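Local coordinates for reticulocyte binding protein (PDB 3FAW) that probably hydrolyses alpha-1,6 branch linkages of pullulan and related glucans as a secreted, cell-wall-anchored pullulanase of group B Streptococcus, at residues L217-K222 / E402-N407; N393-A396 / L400-D403. All blocks are in the same frame, centred on the assembly; numbering follows the deposited sequence.

Interaction 1. Residues L217-K222 / E402-N407; sequences LDPYAK and EDIEPN
The end of the I404 side chain meets the ring of P219. The outermost methyl of I404, CD1, lies 3.8 Å from CD of P219 and 3.9 Å from CG of P219, so it lies against the CD-CG side of the proline ring. The same CD1 comes within 3.8 Å of the backbone O of L217, a van der Waals approach and not a polar bond. No hydrogen bond joins the two segments. The longer branch of I404 is extended (chi2 175°), which carries CD1 out to P219.

P219 is held in place by the turn it belongs to. Residues D218 to A221 form a type I beta turn, closed by A221 N to D218 O at 3.1 Å. The D218 carboxylate adds an Asx turn. Its OD1 accepts from Y220 N at 3.1 Å, with the donor well above the carboxylate plane. Beyond the turn, K222 NZ bonds back to the backbone O of Y220 at 2.6 Å. On the other side, I404 O accepts a bond from S152 OG, and the I404 side chain also packs on I216. Further out, the salt bridges of D403 with K237 and E405 with K125 tie the 402-407 loop down.

The contact joins a loop of the CBM48 module to a loop of the alpha-amylase-type catalytic domain. It is a small, buried, apolar touch at the interface of these two domains, resting on an Asx turn combined with a type I beta turn.

Interaction 2. Residues N393-A396 / L400-D403; sequences NHTA and LFED
T395 OG1 holds a water at 2.7 Å, and that water also accepts a weak bond from F401 N, at 3.3 Å from the water O. The hydroxyl has a further partner in the backbone N of G425. It thus takes part in two sound bonds, and the water carries one of them across to helix 399-402. The water lies at the edge of the F401 ring, in its plane.

The rest of the contact is apolar. The T395 methyl, CG2, sits 4.0 Å from CD2 of F401 and meets the ring obliquely. With chi1 at 67°, OG1 lies between the backbone N and the carbonyl carbon, while CG2 is anti to the carbonyl carbon and faces the ring. L400 adds a second touch through one branch. Its CD1 lies 4.2 Å from CB of T395 and 4.1 Å from the backbone N of A396. Y409 meets the F401 ring with the planes at about 60°.

Within 393-396, ahead of T395, H394 ND1 donates to N393 OD1 at 2.8 Å. ND1 lies above the amide carbonyl plane, whereas OD1 lies close to the plane of the imidazole. N393 ND2 in turn bonds to D457 OD2.

Residues 393-396 lie in the loop after strand 385-390 of the eight-stranded parallel barrel. The sequence DVVYNH, running from that strand into the loop, matches the first conserved region of the alpha-amylase family.

T395 therefore works in two ways. Its methyl adds loose apolar packing against the helix, and its buried hydroxyl is satisfied by G425 and the water. The polar link to the helix is indirect and weak at its far end.

Overall arrangement
Both contacts are buried, and both use the chain at and after helix 399-402, sharing E402 and D403. The centres of interactions 1 and 2 are about 8 Å apart. They meet directly: P219 CB of interaction 1 packs on F401 CE1 of interaction 2 at 3.6 Å. Interaction 2 joins the loop after barrel strand 385-390 to the short helix that follows it, both in the catalytic domain. Interaction 1 is farther from the centre of the chain and joins this region to the CBM48 module. Its direct contact is van der Waals only, with no hydrogen bond across; its polar bonds lie within the segments or run to other parts of the chain. Interaction 2 adds a water-mediated link.

Interaction 1. Residues L217-K222 / E402-N407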
loop_
_atom_site.group_PDB
_atom_site.type_symbol
_atom_site.label_atom_id
_atom_site.label_comp_id
_atom_site.label_asym_id
_atom_site.label_seq_id
_atom_site.Cartn_x
_atom_site.Cartn_y
_atom_site.Cartn_z
ATOM N N LEU A 217 1.901 0.473 23.582
ATOM C CA LEU A 217 0.697 0.972 22.915
ATOM C C LEU A 217 -0.192 -0.204 22.544
ATOM O O LEU A 217 0.247 -1.115 21.847
ATOM C CB LEU A 217 1.069 1.765 21.653
ATOM C CG LEU A 217 -0.063 2.122 20.679
ATOM C CD1 LEU A 217 -1.188 2.857 21.399
ATOM C CD2 LEU A 217 0.457 2.958 19.501
ATOM N N ASP A 218 -1.435 -0.180 23.020
ATOM C CA ASP A 218 -2.429 -1.195 22.671
ATOM C C ASP A 218 -2.503 -1.342 21.144
ATOM O O ASP A 218 -2.897 -0.401 20.451
ATOM C CB ASP A 218 -3.795 -0.793 23.242
ATOM C CG ASP A 218 -4.845 -1.882 23.109
ATOM O OD1 ASP A 218 -4.567 -2.943 22.505
ATOM O OD2 ASP A 218 -5.968 -1.674 23.616
ATOM N N PRO A 219 -2.103 -2.514 20.608
ATOM C CA PRO A 219 -2.166 -2.684 19.154
ATOM C C PRO A 219 -3.583 -2.635 18.567
ATOM O O PRO A 219 -3.731 -2.326 17.393
ATOM C CB PRO A 219 -1.509 -4.054 18.910
ATOM C CG PRO A 219 -1.469 -4.730 20.208
ATOM C CD PRO A 219 -1.557 -3.702 21.290
ATOM N N TYR A 220 -4.596 -2.923 19.386
ATOM C CA TYR A 220 -6.001 -2.880 18.972
ATOM C C TYR A 220 -6.691 -1.558 19.321
ATOM O O TYR A 220 -7.917 -1.479 19.305
ATOM C CB TYR A 220 -6.766 -4.058 19.594
ATOM C CG TYR A 220 -6.565 -5.346 18.843
ATOM C CD1 TYR A 220 -5.341 -6.006 18.887
ATOM C CD2 TYR A 220 -7.585 -5.898 18.072
ATOM C CE1 TYR A 220 -5.136 -7.180 18.193
ATOM C CE2 TYR A 220 -7.389 -7.080 17.370
ATOM C CZ TYR A 220 -6.158 -7.714 17.438
ATOM O OH TYR A 220 -5.931 -8.884 16.761
ATOM N N ALA A 221 -5.903 -0.529 19.621
ATOM C CA ALA A 221 -6.419 0.815 19.889
ATOM C C ALA A 221 -7.189 1.383 18.689
ATOM O O ALA A 221 -6.686 1.372 17.562
ATOM C CB ALA A 221 -5.267 1.757 20.271
ATOM N N LYS A 222 -8.401 1.875 18.945
ATOM C CA LYS A 222 -9.278 2.401 17.897
ATOM C C LYS A 222 -9.088 3.899 17.659
ATOM O O LYS A 222 -9.551 4.433 16.651
ATOM C CB LYS A 222 -10.747 2.110 18.237
ATOM C CG LYS A 222 -11.069 0.625 18.463
ATOM C CD LYS A 222 -10.728 -0.244 17.250
ATOM C CE LYS A 222 -11.060 -1.706 17.493
ATOM N NZ LYS A 222 -10.235 -2.297 18.587
ATOM N N GLU A 402 7.608 -5.554 19.936
ATOM C CA GLU A 402 8.608 -6.356 20.657
ATOM C C GLU A 402 8.542 -6.127 22.166
ATOM O O GLU A 402 8.787 -7.048 22.946
ATOM C CB GLU A 402 10.022 -6.079 20.141
ATOM C CG GLU A 402 11.061 -7.151 20.513
ATOM C CD GLU A 402 10.868 -8.474 19.778
ATOM O OE1 GLU A 402 10.037 -8.545 18.850
ATOM O OE2 GLU A 402 11.562 -9.457 20.127
ATOM N N ASP A 403 8.209 -4.905 22.575
ATOM C CA ASP A 403 7.992 -4.605 23.990
ATOM C C ASP A 403 6.819 -5.386 24.579
ATOM O O ASP A 403 6.826 -5.702 25.759
ATOM C CB ASP A 403 7.729 -3.110 24.202
ATOM C CG ASP A 403 8.986 -2.260 24.085
ATOM O OD1 ASP A 403 10.107 -2.810 24.109
ATOM O OD2 ASP A 403 8.841 -1.025 23.979
ATOM N N ILE A 404 5.804 -5.672 23.764
ATOM C CA ILE A 404 4.579 -6.303 24.260
ATOM C C ILE A 404 4.824 -7.770 24.574
ATOM O O ILE A 404 4.505 -8.244 25.663
ATOM C CB ILE A 404 3.422 -6.188 23.244
ATOM C CG1 ILE A 404 3.116 -4.714 22.942
ATOM C CG2 ILE A 404 2.173 -6.897 23.774
ATOM C CD1 ILE A 404 2.065 -4.503 21.868
ATOM N N GLU A 405 5.383 -8.480 23.599
ATOM C CA GLU A 405 5.728 -9.891 23.747
ATOM C C GLU A 405 6.984 -10.145 22.928
ATOM O O GLU A 405 6.950 -10.029 21.703
ATOM C CB GLU A 405 4.580 -10.781 23.257
ATOM C CG GLU A 405 4.862 -12.291 23.267
ATOM C CD GLU A 405 5.125 -12.865 24.656
ATOM O OE1 GLU A 405 4.634 -12.308 25.659
ATOM O OE2 GLU A 405 5.815 -13.897 24.740
ATOM N N PRO A 406 8.101 -10.480 23.594
ATOM C CA PRO A 406 9.337 -10.680 22.845
ATOM C C PRO A 406 9.347 -12.007 22.090
ATOM O O PRO A 406 8.634 -12.945 22.463
ATOM C CB PRO A 406 10.416 -10.660 23.932
ATOM C CG PRO A 406 9.722 -11.138 25.156
ATOM C CD PRO A 406 8.287 -10.694 25.041
ATOM N N ASN A 407 10.144 -12.068 21.027
ATOM C CA ASN A 407 10.319 -13.294 20.257
ATOM C C ASN A 407 8.977 -13.903 19.834
ATOM O O ASN A 407 8.691 -15.056 20.149
ATOM C CB ASN A 407 11.128 -14.320 21.065
ATOM C CG ASN A 407 12.326 -13.705 21.764
ATOM O OD1 ASN A 407 13.328 -13.376 21.133
ATOM N ND2 ASN A 407 12.228 -13.557 23.076
#

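Interaction 2. Residues N393-A396 / L400-D403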
loop_
_atom_site.group_PDB
_atom_site.type_symbol
_atom_site.label_atom_id
_atom_site.label_comp_id
_atom_site.label_asym_id
_atom_site.label_seq_id
_atom_site.Cartn_x
_atom_site.Cartn_y
_atom_site.Cartn_z
ATOM N N ASN A 393 3.659 -4.757 6.213
ATOM C CA ASN A 393 4.972 -5.351 5.993
ATOM C C ASN A 393 5.988 -4.947 7.066
ATOM O O ASN A 393 6.843 -5.749 7.441
ATOM C CB ASN A 393 5.484 -5.062 4.572
ATOM C CG ASN A 393 5.803 -3.597 4.336
ATOM O OD1 ASN A 393 6.898 -3.143 4.643
ATOM N ND2 ASN A 393 4.855 -2.858 3.752
ATOM N N HIS A 394 5.878 -3.718 7.573
ATOM C CA HIS A 394 6.764 -3.265 8.641
ATOM C C HIS A 394 6.104 -2.215 9.528
ATOM O O HIS A 394 5.133 -1.565 9.134
ATOM C CB HIS A 394 8.085 -2.723 8.067
ATOM C CG HIS A 394 7.998 -1.310 7.583
ATOM N ND1 HIS A 394 7.402 -0.966 6.390
ATOM C CD2 HIS A 394 8.415 -0.150 8.142
ATOM C CE1 HIS A 394 7.465 0.344 6.232
ATOM N NE2 HIS A 394 8.074 0.863 7.281
ATOM N N THR A 395 6.651 -2.080 10.733
ATOM C CA THR A 395 6.267 -1.056 11.693
ATOM C C THR A 395 7.376 -0.014 11.741
ATOM O O THR A 395 8.482 -0.269 11.275
ATOM C CB THR A 395 6.078 -1.664 13.098
ATOM O OG1 THR A 395 7.339 -2.116 13.609
ATOM C CG2 THR A 395 5.109 -2.844 13.045
ATOM N N ALA A 396 7.082 1.155 12.306
ATOM C CA ALA A 396 8.058 2.245 12.389
ATOM C C ALA A 396 9.214 1.911 13.325
ATOM O O ALA A 396 10.354 2.286 13.068
ATOM C CB ALA A 396 7.372 3.538 12.847
ATOM N N LEU A 400 7.588 -1.338 19.146
ATOM C CA LEU A 400 6.124 -1.202 19.164
ATOM C C LEU A 400 5.409 -2.496 19.550
ATOM O O LEU A 400 4.465 -2.480 20.342
ATOM C CB LEU A 400 5.601 -0.714 17.801
ATOM C CG LEU A 400 5.643 0.798 17.582
ATOM C CD1 LEU A 400 5.533 1.162 16.098
ATOM C CD2 LEU A 400 4.529 1.471 18.398
ATOM N N PHE A 401 5.858 -3.602 18.960
ATOM C CA PHE A 401 5.336 -4.935 19.252
ATOM C C PHE A 401 6.303 -5.771 20.096
ATOM O O PHE A 401 5.865 -6.599 20.893
ATOM C CB PHE A 401 5.012 -5.669 17.951
ATOM C CG PHE A 401 3.682 -5.291 17.356
ATOM C CD1 PHE A 401 2.527 -5.943 17.746
ATOM C CD2 PHE A 401 3.591 -4.289 16.401
ATOM C CE1 PHE A 401 1.299 -5.599 17.201
ATOM C CE2 PHE A 401 2.369 -3.936 15.859
ATOM C CZ PHE A 401 1.222 -4.597 16.256
ATOM N N GLU A 402 7.608 -5.554 19.936
ATOM C CA GLU A 402 8.608 -6.356 20.657
ATOM C C GLU A 402 8.542 -6.127 22.166
ATOM O O GLU A 402 8.787 -7.048 22.946
ATOM C CB GLU A 402 10.022 -6.079 20.141
ATOM C CG GLU A 402 11.061 -7.151 20.513
ATOM C CD GLU A 402 10.868 -8.474 19.778
ATOM O OE1 GLU A 402 10.037 -8.545 18.850
ATOM O OE2 GLU A 402 11.562 -9.457 20.127
ATOM N N ASP A 403 8.209 -4.905 22.575
ATOM C CA ASP A 403 7.992 -4.605 23.990
ATOM C C ASP A 403 6.819 -5.386 24.579
ATOM O O ASP A 403 6.826 -5.702 25.759
ATOM C CB ASP A 403 7.729 -3.110 24.202
ATOM C CG ASP A 403 8.986 -2.260 24.085
ATOM O OD1 ASP A 403 10.107 -2.810 24.109
ATOM O OD2 ASP A 403 8.841 -1.025 23.979
HETATM O O HOH W 1 6.951 -3.586 15.824
#